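MMS19 nucleotide excision repair protein homolog (Mus musculus, PDB 6TBL) is probably a key component of the cytosolic iron-sulfur assembly complex, delivering clusters to proteins of DNA metabolism, and is represented here by its C-terminal HEAT repeats. Local coordinates at residues L10-S18 with H46-L57; R66-T77 with V106-W117. One frame throughout, in Å; residues are numbered along the deposited sequence.

Contact 1 (L10-S18 with H46-L57); sequences LSLLLEALS and HVDTLVTKFLNL
Two rings of segment 46-57, those of H46 and F54, receive leucine methyls from segment 10-18. The imidazole meets two of them, both obliquely: L10 CD2 lies 3.4 Å from H46 CE1, and L14 CD1 lies 3.5 Å from H46 CD2. The F54 phenyl is approached by both methyls of L17. L17 CD2 lies in the ring plane at the edge, while L17 CD1 comes in obliquely, 3.9 Å from F54 CE1. Beyond the rings, L14 CD2 touches L50 CD2 at 3.7 Å, and L17 CD2 meets L57 CD1 at 3.6 Å, the two leucines crossing at about a right angle. L17 is thus set among K53, F54 and L57. L32 of helix 22-38 also touches it, which places this leucine in the core between HEAT repeats 2 and 3. At the margin, K53 CB and CG lie alongside L17 CB; the bend at chi2 (-54°) then carries the outer chain toward S18, where K53 CE passes 3.2 Å from S18 OG. No hydrogen bond links the two segments, so cohesion across this repeat junction rests on van der Waals contact between leucine methyls, the two rings and the lysine methylenes.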
# COMPACT_ATOMS: atom_id res chain seq x y z
N LEU A 10 11.17 -41.95 11.33
CA LEU A 10 10.71 -40.68 10.78
C LEU A 10 9.31 -40.35 11.26
O LEU A 10 9.02 -39.21 11.63
CB LEU A 10 10.77 -40.72 9.25
CG LEU A 10 10.30 -39.44 8.57
CD1 LEU A 10 11.15 -38.26 9.03
CD2 LEU A 10 10.34 -39.59 7.07
N SER A 11 8.41 -41.34 11.27
CA SER A 11 7.07 -41.12 11.79
C SER A 11 7.10 -40.79 13.27
O SER A 11 6.27 -40.00 13.75
CB SER A 11 6.20 -42.35 11.53
OG SER A 11 6.72 -43.49 12.17
N LEU A 12 8.04 -41.36 14.02
CA LEU A 12 8.14 -41.04 15.43
C LEU A 12 8.72 -39.64 15.64
O LEU A 12 8.33 -38.93 16.57
CB LEU A 12 8.99 -42.08 16.15
CG LEU A 12 8.44 -43.50 16.06
CD1 LEU A 12 9.34 -44.48 16.78
CD2 LEU A 12 7.02 -43.56 16.61
N LEU A 13 9.66 -39.23 14.78
CA LEU A 13 10.17 -37.87 14.84
C LEU A 13 9.07 -36.86 14.51
O LEU A 13 8.96 -35.81 15.14
CB LEU A 13 11.35 -37.70 13.89
CG LEU A 13 12.66 -38.37 14.28
CD1 LEU A 13 13.69 -38.21 13.17
CD2 LEU A 13 13.19 -37.79 15.58
N LEU A 14 8.25 -37.17 13.50
CA LEU A 14 7.17 -36.27 13.13
C LEU A 14 6.12 -36.19 14.23
O LEU A 14 5.65 -35.10 14.58
CB LEU A 14 6.54 -36.72 11.81
CG LEU A 14 7.47 -36.68 10.60
CD1 LEU A 14 6.76 -37.21 9.37
CD2 LEU A 14 7.97 -35.26 10.37
N GLU A 15 5.74 -37.34 14.80
CA GLU A 15 4.77 -37.35 15.88
C GLU A 15 5.31 -36.72 17.16
O GLU A 15 4.53 -36.28 18.00
CB GLU A 15 4.30 -38.78 16.16
CG GLU A 15 3.34 -39.31 15.11
CD GLU A 15 2.04 -38.52 15.07
OE1 GLU A 15 1.51 -38.21 16.15
OE2 GLU A 15 1.56 -38.21 13.96
N ALA A 16 6.63 -36.67 17.32
CA ALA A 16 7.21 -36.02 18.48
C ALA A 16 7.02 -34.51 18.45
O ALA A 16 7.09 -33.86 19.50
CB ALA A 16 8.70 -36.35 18.60
N LEU A 17 6.78 -33.93 17.27
CA LEU A 17 6.54 -32.50 17.17
C LEU A 17 5.24 -32.08 17.85
O LEU A 17 5.10 -30.92 18.23
CB LEU A 17 6.51 -32.06 15.71
CG LEU A 17 7.82 -32.25 14.93
CD1 LEU A 17 7.59 -32.03 13.45
CD2 LEU A 17 8.87 -31.29 15.45
N SER A 18 4.30 -33.01 18.01
CA SER A 18 3.04 -32.73 18.68
C SER A 18 3.10 -33.00 20.18
O SER A 18 2.11 -32.73 20.88
CB SER A 18 1.92 -33.57 18.06
OG SER A 18 1.92 -33.44 16.65
N HIS A 46 6.73 -34.96 3.46
CA HIS A 46 6.04 -34.55 4.67
C HIS A 46 6.07 -33.03 4.87
O HIS A 46 6.05 -32.56 6.00
CB HIS A 46 6.65 -35.26 5.88
CG HIS A 46 6.90 -36.72 5.64
ND1 HIS A 46 8.00 -37.19 4.94
CD2 HIS A 46 6.19 -37.82 6.00
CE1 HIS A 46 7.95 -38.50 4.89
NE2 HIS A 46 6.87 -38.91 5.52
N VAL A 47 6.11 -32.27 3.77
CA VAL A 47 6.22 -30.82 3.87
C VAL A 47 5.04 -30.24 4.63
O VAL A 47 5.20 -29.36 5.48
CB VAL A 47 6.35 -30.19 2.47
CG1 VAL A 47 6.16 -28.69 2.55
CG2 VAL A 47 7.71 -30.50 1.88
N ASP A 48 3.83 -30.74 4.36
CA ASP A 48 2.64 -30.14 4.96
C ASP A 48 2.67 -30.25 6.47
O ASP A 48 2.38 -29.28 7.18
CB ASP A 48 1.38 -30.79 4.40
CG ASP A 48 0.14 -29.99 4.71
OD1 ASP A 48 -0.17 -29.04 3.96
OD2 ASP A 48 -0.53 -30.30 5.73
N THR A 49 3.03 -31.43 7.00
CA THR A 49 3.11 -31.58 8.44
C THR A 49 4.37 -30.94 9.02
O THR A 49 4.37 -30.52 10.18
CB THR A 49 3.03 -33.06 8.82
OG1 THR A 49 3.05 -33.20 10.25
CG2 THR A 49 4.19 -33.84 8.23
N LEU A 50 5.44 -30.84 8.23
CA LEU A 50 6.63 -30.13 8.69
C LEU A 50 6.36 -28.64 8.83
O LEU A 50 6.65 -28.04 9.87
CB LEU A 50 7.80 -30.38 7.74
CG LEU A 50 8.45 -31.77 7.77
CD1 LEU A 50 9.41 -31.96 6.61
CD2 LEU A 50 9.15 -32.03 9.10
N VAL A 51 5.78 -28.03 7.80
CA VAL A 51 5.45 -26.61 7.85
C VAL A 51 4.49 -26.32 8.99
O VAL A 51 4.68 -25.37 9.77
CB VAL A 51 4.89 -26.14 6.50
CG1 VAL A 51 4.34 -24.73 6.62
CG2 VAL A 51 5.95 -26.20 5.42
N THR A 52 3.44 -27.14 9.12
CA THR A 52 2.43 -26.90 10.14
C THR A 52 3.02 -26.93 11.54
O THR A 52 2.87 -25.99 12.31
CB THR A 52 1.31 -27.94 10.01
OG1 THR A 52 0.87 -28.01 8.64
CG2 THR A 52 0.13 -27.55 10.88
N LYS A 53 3.73 -28.02 11.87
CA LYS A 53 4.20 -28.20 13.24
C LYS A 53 5.34 -27.24 13.58
O LYS A 53 5.42 -26.76 14.71
CB LYS A 53 4.64 -29.65 13.45
CG LYS A 53 3.48 -30.62 13.54
CD LYS A 53 2.50 -30.17 14.61
CE LYS A 53 1.24 -31.02 14.60
NZ LYS A 53 0.25 -30.52 15.58
N PHE A 54 6.22 -26.96 12.62
CA PHE A 54 7.29 -26.01 12.88
C PHE A 54 6.74 -24.63 13.23
O PHE A 54 7.23 -23.97 14.14
CB PHE A 54 8.23 -25.91 11.67
CG PHE A 54 9.10 -27.12 11.47
CD1 PHE A 54 9.21 -28.09 12.45
CD2 PHE A 54 9.81 -27.29 10.29
CE1 PHE A 54 10.01 -29.20 12.26
CE2 PHE A 54 10.61 -28.40 10.09
CZ PHE A 54 10.71 -29.35 11.08
N LEU A 55 5.69 -24.20 12.51
CA LEU A 55 5.10 -22.90 12.80
C LEU A 55 4.46 -22.88 14.18
O LEU A 55 4.58 -21.88 14.91
CB LEU A 55 4.07 -22.54 11.72
CG LEU A 55 4.62 -22.26 10.33
CD1 LEU A 55 3.49 -22.05 9.33
CD2 LEU A 55 5.54 -21.04 10.36
N ASN A 56 3.78 -23.96 14.57
CA ASN A 56 3.20 -24.02 15.90
C ASN A 56 4.27 -23.94 16.98
O ASN A 56 4.12 -23.22 17.97
CB ASN A 56 2.38 -25.30 16.07
CG ASN A 56 1.14 -25.31 15.20
OD1 ASN A 56 0.10 -24.75 15.57
ND2 ASN A 56 1.23 -25.94 14.04
N LEU A 57 5.38 -24.65 16.78
CA LEU A 57 6.45 -24.65 17.77
C LEU A 57 7.18 -23.31 17.83
O LEU A 57 7.83 -23.02 18.84
CB LEU A 57 7.44 -25.78 17.47
CG LEU A 57 6.88 -27.19 17.60
CD1 LEU A 57 7.89 -28.21 17.13
CD2 LEU A 57 6.46 -27.46 19.04

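Contact 2 (R66-T77 with V106-W117); sequences RIAALQCMHALT and VRKEAVSARGEW. With K (potassium ion), chain G.
This is a near-parallel helix-helix contact between successive HEAT repeats: helix 63-76 of repeat 3 lies against helix 104-118 of repeat 4. The axes of the short segments approach to 8.2 Å at an angle of 18°, and the CA atoms of H74 and A113 come as near as 4.2 Å, consistent with the small side chain of A113. On the apolar side, L70 CD1 reaches V106 CG2 at 3.6 Å and also touches A110 CB, while A113 CB sits against M73 CB and the backbone of H74. At the start of the interface, V106 CG1 approaches the R66 guanidinium at its edge, in plane; R66 itself is held by S60 O and D101. The margin is more polar. The H74 ring, with CG anti to the backbone N (chi1 -177°), reaches across to S112 and E116: H74 CD2 lies 3.2 Å from S112 OG, and E116 CG comes in obliquely beside H74 NE2. Helix 104-118 also uses R107 and R114 to bind a chain of another protein. At the far end, T77 O binds the potassium ion, whose other ligands are L79 O and T81 OG1, while T77 CG2 makes a CH-pi contact over one face of the W117 indole, 3.7 Å from the five-membered ring centroid. The single hydrogen bond across the segments is here too: W117 NE1 donates to M73 O over 2.9 Å, nearly straight at 165°, with the oxygen close to the indole plane and the nitrogen above the carbonyl plane.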
# COMPACT_ATOMS: atom_id res chain seq x y z
N ARG A 66 11.31 -22.14 20.33
CA ARG A 66 11.03 -21.20 19.25
C ARG A 66 12.24 -21.02 18.34
O ARG A 66 12.11 -20.94 17.12
CB ARG A 66 10.60 -19.85 19.83
CG ARG A 66 9.20 -19.85 20.42
CD ARG A 66 8.76 -18.45 20.85
NE ARG A 66 9.03 -18.18 22.26
CZ ARG A 66 9.93 -17.31 22.70
NH1 ARG A 66 10.66 -16.62 21.84
NH2 ARG A 66 10.09 -17.14 24.00
N ILE A 67 13.44 -20.98 18.93
CA ILE A 67 14.66 -20.85 18.14
C ILE A 67 14.86 -22.07 17.26
O ILE A 67 15.09 -21.95 16.05
CB ILE A 67 15.87 -20.61 19.06
CG1 ILE A 67 15.78 -19.22 19.70
CG2 ILE A 67 17.17 -20.79 18.30
CD1 ILE A 67 16.89 -18.94 20.68
N ALA A 68 14.78 -23.27 17.85
CA ALA A 68 14.97 -24.49 17.07
C ALA A 68 13.91 -24.63 15.98
O ALA A 68 14.22 -25.07 14.87
CB ALA A 68 14.96 -25.70 18.00
N ALA A 69 12.67 -24.25 16.29
CA ALA A 69 11.60 -24.35 15.30
C ALA A 69 11.88 -23.45 14.10
O ALA A 69 11.69 -23.87 12.95
CB ALA A 69 10.26 -24.00 15.93
N LEU A 70 12.34 -22.23 14.35
CA LEU A 70 12.64 -21.31 13.25
C LEU A 70 13.87 -21.76 12.46
O LEU A 70 13.93 -21.53 11.24
CB LEU A 70 12.84 -19.90 13.78
CG LEU A 70 11.60 -19.25 14.41
CD1 LEU A 70 11.95 -17.90 15.01
CD2 LEU A 70 10.49 -19.12 13.39
N GLN A 71 14.84 -22.38 13.12
CA GLN A 71 15.99 -22.91 12.40
C GLN A 71 15.59 -24.03 11.46
O GLN A 71 16.20 -24.21 10.40
CB GLN A 71 17.06 -23.39 13.38
CG GLN A 71 17.68 -22.29 14.21
CD GLN A 71 18.72 -22.80 15.19
OE1 GLN A 71 18.99 -24.00 15.26
NE2 GLN A 71 19.31 -21.89 15.95
N CYS A 72 14.56 -24.81 11.82
CA CYS A 72 14.03 -25.81 10.90
C CYS A 72 13.26 -25.15 9.76
O CYS A 72 13.31 -25.63 8.62
CB CYS A 72 13.15 -26.79 11.66
SG CYS A 72 14.06 -28.03 12.60
N MET A 73 12.54 -24.07 10.05
CA MET A 73 11.88 -23.31 9.00
C MET A 73 12.89 -22.79 7.99
O MET A 73 12.62 -22.75 6.79
CB MET A 73 11.07 -22.16 9.60
CG MET A 73 9.84 -22.60 10.35
SD MET A 73 8.69 -23.46 9.27
CE MET A 73 8.37 -22.20 8.05
N HIS A 74 14.06 -22.37 8.47
CA HIS A 74 15.14 -21.99 7.57
C HIS A 74 15.64 -23.21 6.80
O HIS A 74 15.85 -23.13 5.58
CB HIS A 74 16.27 -21.34 8.36
CG HIS A 74 17.40 -20.85 7.52
ND1 HIS A 74 18.43 -21.67 7.10
CD2 HIS A 74 17.68 -19.61 7.03
CE1 HIS A 74 19.28 -20.96 6.38
NE2 HIS A 74 18.85 -19.71 6.32
N ALA A 75 15.84 -24.33 7.49
CA ALA A 75 16.35 -25.53 6.84
C ALA A 75 15.36 -26.12 5.84
O ALA A 75 15.78 -26.85 4.93
CB ALA A 75 16.71 -26.59 7.89
N LEU A 76 14.07 -25.81 5.98
CA LEU A 76 13.08 -26.29 5.02
C LEU A 76 13.36 -25.77 3.62
O LEU A 76 13.02 -26.44 2.63
CB LEU A 76 11.67 -25.88 5.46
CG LEU A 76 10.89 -26.85 6.34
CD1 LEU A 76 9.52 -26.28 6.65
CD2 LEU A 76 10.77 -28.19 5.66
N THR A 77 13.97 -24.59 3.50
CA THR A 77 14.23 -24.00 2.19
C THR A 77 15.23 -24.80 1.37
O THR A 77 15.44 -24.46 0.19
CB THR A 77 14.70 -22.56 2.35
OG1 THR A 77 15.96 -22.54 3.04
CG2 THR A 77 13.69 -21.75 3.15
N VAL A 106 15.47 -14.98 19.26
CA VAL A 106 14.49 -15.65 18.41
C VAL A 106 14.12 -14.78 17.21
O VAL A 106 13.90 -15.30 16.11
CB VAL A 106 13.26 -16.05 19.25
CG1 VAL A 106 12.79 -14.89 20.07
CG2 VAL A 106 12.14 -16.57 18.36
N ARG A 107 14.08 -13.46 17.39
CA ARG A 107 13.82 -12.58 16.25
C ARG A 107 14.89 -12.75 15.18
O ARG A 107 14.58 -12.76 13.98
CB ARG A 107 13.76 -11.13 16.71
CG ARG A 107 12.44 -10.73 17.34
CD ARG A 107 12.44 -9.25 17.65
NE ARG A 107 12.90 -8.97 19.00
CZ ARG A 107 13.55 -7.87 19.34
NH1 ARG A 107 13.82 -6.95 18.44
NH2 ARG A 107 13.94 -7.69 20.60
N LYS A 108 16.16 -12.87 15.59
CA LYS A 108 17.24 -13.09 14.63
C LYS A 108 16.98 -14.31 13.77
O LYS A 108 17.17 -14.27 12.55
CB LYS A 108 18.57 -13.22 15.38
CG LYS A 108 19.72 -13.70 14.51
CD LYS A 108 20.97 -13.96 15.34
CE LYS A 108 22.03 -14.68 14.52
NZ LYS A 108 23.27 -14.94 15.30
N GLU A 109 16.54 -15.41 14.38
CA GLU A 109 16.22 -16.61 13.61
C GLU A 109 15.00 -16.41 12.72
O GLU A 109 14.95 -16.96 11.62
CB GLU A 109 16.00 -17.80 14.56
CG GLU A 109 17.13 -18.01 15.55
CD GLU A 109 18.44 -18.40 14.88
OE1 GLU A 109 18.39 -18.97 13.77
OE2 GLU A 109 19.51 -18.13 15.47
N ALA A 110 14.02 -15.63 13.18
CA ALA A 110 12.85 -15.35 12.36
C ALA A 110 13.24 -14.54 11.12
O ALA A 110 12.75 -14.80 10.02
CB ALA A 110 11.79 -14.61 13.18
N VAL A 111 14.12 -13.55 11.29
CA VAL A 111 14.62 -12.79 10.15
C VAL A 111 15.33 -13.72 9.18
O VAL A 111 15.12 -13.66 7.96
CB VAL A 111 15.55 -11.66 10.63
CG1 VAL A 111 16.28 -11.03 9.45
CG2 VAL A 111 14.76 -10.61 11.38
N SER A 112 16.18 -14.60 9.70
CA SER A 112 16.94 -15.50 8.84
C SER A 112 16.02 -16.47 8.10
O SER A 112 16.21 -16.71 6.90
CB SER A 112 17.97 -16.27 9.67
OG SER A 112 18.70 -17.18 8.87
N ALA A 113 15.03 -17.03 8.79
CA ALA A 113 14.14 -17.99 8.15
C ALA A 113 13.24 -17.31 7.12
O ALA A 113 13.10 -17.80 5.99
CB ALA A 113 13.30 -18.71 9.20
N ARG A 114 12.63 -16.19 7.49
CA ARG A 114 11.73 -15.50 6.58
C ARG A 114 12.47 -14.97 5.36
O ARG A 114 11.92 -14.97 4.25
CB ARG A 114 11.01 -14.37 7.32
CG ARG A 114 9.83 -13.75 6.58
CD ARG A 114 9.07 -12.85 7.54
NE ARG A 114 7.77 -12.41 7.03
CZ ARG A 114 7.49 -11.17 6.66
NH1 ARG A 114 8.42 -10.23 6.73
NH2 ARG A 114 6.28 -10.87 6.21
N GLY A 115 13.71 -14.51 5.54
CA GLY A 115 14.47 -13.99 4.42
C GLY A 115 14.74 -15.02 3.35
O GLY A 115 14.78 -14.70 2.16
N GLU A 116 14.93 -16.28 3.75
CA GLU A 116 15.15 -17.34 2.77
C GLU A 116 13.86 -17.76 2.09
O GLU A 116 13.90 -18.27 0.96
CB GLU A 116 15.81 -18.55 3.44
CG GLU A 116 17.26 -18.29 3.81
CD GLU A 116 18.13 -18.00 2.60
OE1 GLU A 116 17.96 -18.69 1.57
OE2 GLU A 116 18.97 -17.08 2.68
N TRP A 117 12.71 -17.57 2.74
CA TRP A 117 11.44 -17.87 2.10
C TRP A 117 11.02 -16.79 1.11
O TRP A 117 10.18 -17.06 0.24
CB TRP A 117 10.35 -18.06 3.16
CG TRP A 117 10.38 -19.42 3.78
CD1 TRP A 117 11.19 -19.84 4.79
CD2 TRP A 117 9.57 -20.55 3.42
NE1 TRP A 117 10.93 -21.16 5.09
CE2 TRP A 117 9.94 -21.62 4.27
CE3 TRP A 117 8.56 -20.76 2.48
CZ2 TRP A 117 9.34 -22.87 4.19
CZ3 TRP A 117 7.96 -22.01 2.40
CH2 TRP A 117 8.36 -23.05 3.26
K K G . 15.38 -24.57 -2.63

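Overall arrangement
From the N terminus, segment 10-18 leads through helix 22-38 and helix 40-43 to segment 46-57, where contact 1 closes a loop of 27 residues. The chain then enters helix 63-76, and contact 2 closes a second loop, of 28 residues and including helix 81-94, when helix 104-118 returns against it. The two loops follow in series and neither encloses the other. Contact 1 joins HEAT repeats 2 and 3, and contact 2 joins repeats 3 and 4. Their centres lie about 15 Å apart, yet they meet within repeat 3: F54 CE2 packs 3.4 Å from C72 CB, and L57 CB lies 3.7 Å from A69 CB.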